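Local coordinates for protein putative beta-glucosidase (Bifidobacterium adolescentis, PDB 5WAB) that hydrolyses beta-glucosidic linkages as a family 3 glycoside hydrolase and may also release terminal alpha-L-arabinopyranosyl units from ginsenoside Rb2, at residues 452-457 and 466-471. Sequence-based numbering, arbitrary orientation.
Sequences SVVSVA and ILESWL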
ATOM      1  N   SER A 452      -7.755   8.668   1.366  1.00 26.32           N
ATOM      2  CA  SER A 452      -6.929   8.509   2.555  1.00 27.19           C
ATOM      3  C   SER A 452      -7.779   8.816   3.780  1.00 27.39           C
ATOM      4  O   SER A 452      -8.950   9.190   3.668  1.00 28.78           O
ATOM      5  CB  SER A 452      -5.682   9.394   2.492  1.00 29.98           C
ATOM      6  OG  SER A 452      -4.778   9.044   3.527  1.00 33.43           O
ATOM      7  N   VAL A 453      -7.174   8.648   4.962  1.00 27.14           N
ATOM      8  CA  VAL A 453      -7.914   8.697   6.220  1.00 26.13           C
ATOM      9  C   VAL A 453      -8.689   9.997   6.331  1.00 26.93           C
ATOM     10  O   VAL A 453      -8.139  11.086   6.141  1.00 22.95           O
ATOM     11  CB  VAL A 453      -6.955   8.534   7.414  1.00 26.52           C
ATOM     12  CG1 VAL A 453      -7.631   8.962   8.689  1.00 27.14           C
ATOM     13  CG2 VAL A 453      -6.516   7.097   7.545  1.00 26.95           C
ATOM     14  N   VAL A 454      -9.975   9.883   6.650  1.00 25.23           N
ATOM     15  CA  VAL A 454     -10.772  11.026   7.067  1.00 26.92           C
ATOM     16  C   VAL A 454     -11.119  10.839   8.539  1.00 27.23           C
ATOM     17  O   VAL A 454     -11.176   9.715   9.050  1.00 25.57           O
ATOM     18  CB  VAL A 454     -12.047  11.206   6.216  1.00 25.64           C
ATOM     19  CG1 VAL A 454     -11.685  11.403   4.749  1.00 24.60           C
ATOM     20  CG2 VAL A 454     -12.999  10.029   6.402  1.00 24.08           C
ATOM     21  N   SER A 455     -11.320  11.956   9.231  1.00 29.29           N
ATOM     22  CA  SER A 455     -11.763  11.904  10.615  1.00 29.75           C
ATOM     23  C   SER A 455     -13.202  11.412  10.687  1.00 30.37           C
ATOM     24  O   SER A 455     -14.031  11.724   9.826  1.00 30.90           O
ATOM     25  CB  SER A 455     -11.650  13.284  11.249  1.00 32.01           C
ATOM     26  OG  SER A 455     -12.268  14.250  10.415  1.00 34.73           O
ATOM     27  N   VAL A 456     -13.500  10.630  11.723  1.00 29.68           N
ATOM     28  CA  VAL A 456     -14.810  10.024  11.894  1.00 29.06           C
ATOM     29  C   VAL A 456     -15.465  10.442  13.205  1.00 31.50           C
ATOM     30  O   VAL A 456     -16.652  10.787  13.228  1.00 31.96           O
ATOM     31  CB  VAL A 456     -14.725   8.486  11.794  1.00 26.60           C
ATOM     32  CG1 VAL A 456     -16.099   7.867  11.986  1.00 26.52           C
ATOM     33  CG2 VAL A 456     -14.126   8.064  10.456  1.00 25.24           C
ATOM     34  N   ALA A 457     -14.709  10.432  14.301  1.00 31.92           N
ATOM     35  CA  ALA A 457     -15.266  10.710  15.623  1.00 33.39           C
ATOM     36  C   ALA A 457     -16.054  12.011  15.752  1.00 34.50           C
ATOM     37  O   ALA A 457     -17.058  12.009  16.486  1.00 35.59           O
ATOM     38  CB  ALA A 457     -14.135  10.683  16.662  1.00 34.69           C
ATOM     39  N   ILE A 466     -21.226   2.744  10.283  1.00 27.74           N
ATOM     40  CA  ILE A 466     -20.207   3.465   9.526  1.00 28.04           C
ATOM     41  C   ILE A 466     -19.393   2.450   8.738  1.00 28.96           C
ATOM     42  O   ILE A 466     -18.679   1.624   9.323  1.00 29.48           O
ATOM     43  CB  ILE A 466     -19.294   4.319  10.414  1.00 27.84           C
ATOM     44  CG1 ILE A 466     -20.119   5.322  11.211  1.00 28.28           C
ATOM     45  CG2 ILE A 466     -18.236   5.031   9.579  1.00 22.35           C
ATOM     46  CD1 ILE A 466     -19.293   6.171  12.130  1.00 28.76           C
ATOM     47  N   LEU A 467     -19.504   2.505   7.420  1.00 27.67           N
ATOM     48  CA  LEU A 467     -18.757   1.638   6.527  1.00 27.24           C
ATOM     49  C   LEU A 467     -17.734   2.492   5.790  1.00 25.79           C
ATOM     50  O   LEU A 467     -18.106   3.413   5.056  1.00 26.97           O
ATOM     51  CB  LEU A 467     -19.695   0.925   5.552  1.00 28.30           C
ATOM     52  CG  LEU A 467     -19.066  -0.177   4.707  1.00 28.28           C
ATOM     53  CD1 LEU A 467     -18.576  -1.299   5.605  1.00 28.23           C
ATOM     54  CD2 LEU A 467     -20.083  -0.699   3.715  1.00 28.88           C
ATOM     55  N   GLU A 468     -16.454   2.223   6.029  1.00 25.45           N
ATOM     56  CA  GLU A 468     -15.366   2.903   5.329  1.00 24.72           C
ATOM     57  C   GLU A 468     -15.032   2.098   4.076  1.00 24.76           C
ATOM     58  O   GLU A 468     -14.422   1.027   4.159  1.00 25.85           O
ATOM     59  CB  GLU A 468     -14.154   3.061   6.245  1.00 23.59           C
ATOM     60  CG  GLU A 468     -12.860   3.488   5.555  1.00 24.75           C
ATOM     61  CD  GLU A 468     -12.958   4.815   4.819  1.00 23.82           C
ATOM     62  OE1 GLU A 468     -13.506   4.840   3.696  1.00 22.97           O
ATOM     63  OE2 GLU A 468     -12.471   5.833   5.357  1.00 23.00           O
ATOM     64  N   SER A 469     -15.435   2.612   2.913  1.00 23.82           N
ATOM     65  CA  SER A 469     -15.285   1.892   1.656  1.00 23.37           C
ATOM     66  C   SER A 469     -14.153   2.427   0.791  1.00 22.72           C
ATOM     67  O   SER A 469     -13.975   1.940  -0.329  1.00 23.73           O
ATOM     68  CB  SER A 469     -16.597   1.928   0.862  1.00 24.66           C
ATOM     69  OG  SER A 469     -16.980   3.254   0.545  1.00 25.35           O
ATOM     70  N   TRP A 470     -13.391   3.408   1.283  1.00 21.93           N
ATOM     71  CA  TRP A 470     -12.240   3.976   0.588  1.00 22.41           C
ATOM     72  C   TRP A 470     -12.546   4.304  -0.868  1.00 24.46           C
ATOM     73  O   TRP A 470     -13.471   5.068  -1.160  1.00 25.52           O
ATOM     74  CB  TRP A 470     -11.053   3.014   0.662  1.00 20.75           C
ATOM     75  CG  TRP A 470     -10.643   2.669   2.054  1.00 20.07           C
ATOM     76  CD1 TRP A 470     -10.854   1.488   2.696  1.00 19.47           C
ATOM     77  CD2 TRP A 470      -9.940   3.509   2.980  1.00 19.25           C
ATOM     78  NE1 TRP A 470     -10.329   1.538   3.964  1.00 19.16           N
ATOM     79  CE2 TRP A 470      -9.762   2.768   4.163  1.00 19.34           C
ATOM     80  CE3 TRP A 470      -9.446   4.817   2.922  1.00 19.48           C
ATOM     81  CZ2 TRP A 470      -9.113   3.287   5.283  1.00 19.94           C
ATOM     82  CZ3 TRP A 470      -8.802   5.334   4.031  1.00 20.36           C
ATOM     83  CH2 TRP A 470      -8.642   4.569   5.198  1.00 20.81           C
ATOM     84  N   LEU A 471     -11.762   3.729  -1.778  1.00 24.57           N
ATOM     85  CA  LEU A 471     -12.028   3.763  -3.210  1.00 27.26           C
ATOM     86  C   LEU A 471     -12.123   2.326  -3.699  1.00 26.54           C
ATOM     87  O   LEU A 471     -11.206   1.530  -3.477  1.00 26.65           O
ATOM     88  CB  LEU A 471     -10.937   4.530  -3.973  1.00 29.09           C
ATOM     89  CG  LEU A 471     -10.774   6.021  -3.643  1.00 30.99           C
ATOM     90  CD1 LEU A 471      -9.617   6.641  -4.423  1.00 31.75           C
ATOM     91  CD2 LEU A 471     -12.063   6.783  -3.908  1.00 30.71           C
TER
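The indole of W470 meets the 452-457 loop with the rim of its six-membered ring: near the ring plane, C of S452 lies 3.6 Å from CZ3 of W470, and the peptide nitrogen of V453 follows along the same edge. Beside them, CG2 of V453 lies 4.1 Å from CH2 of W470, the two side chains running alongside each other. On one face of the indole sits CG of E468, 3.4 Å above the plane and displaced toward the rim. The carboxylate of E468 turns back on its own segment, where OE1 accepts the backbone N-H of W470 at 2.8 Å from its anti side, 30° out of the carboxylate plane; OE2 takes a bond from N450, which also binds the carbonyl of S452. At the far end, chi1 of 180° makes CG1 the branch of V456 that faces I466, 3.6 Å from its CD1, and the two side chains overlap while pointing opposite ways. Strand 465-468, an inner strand of the six-stranded sheet in the family 3 C-terminal domain, and the turn after it run back almost antiparallel to the preceding loop; V454 and V456 also touch L448 of the adjacent strand 444-449. The direct contacts are apolar pairs and a ring edge against a peptide, without a hydrogen bond between the segments, while the buried carboxylate, satisfied by W470 N-H and the N450 amide, joins them indirectly through N450.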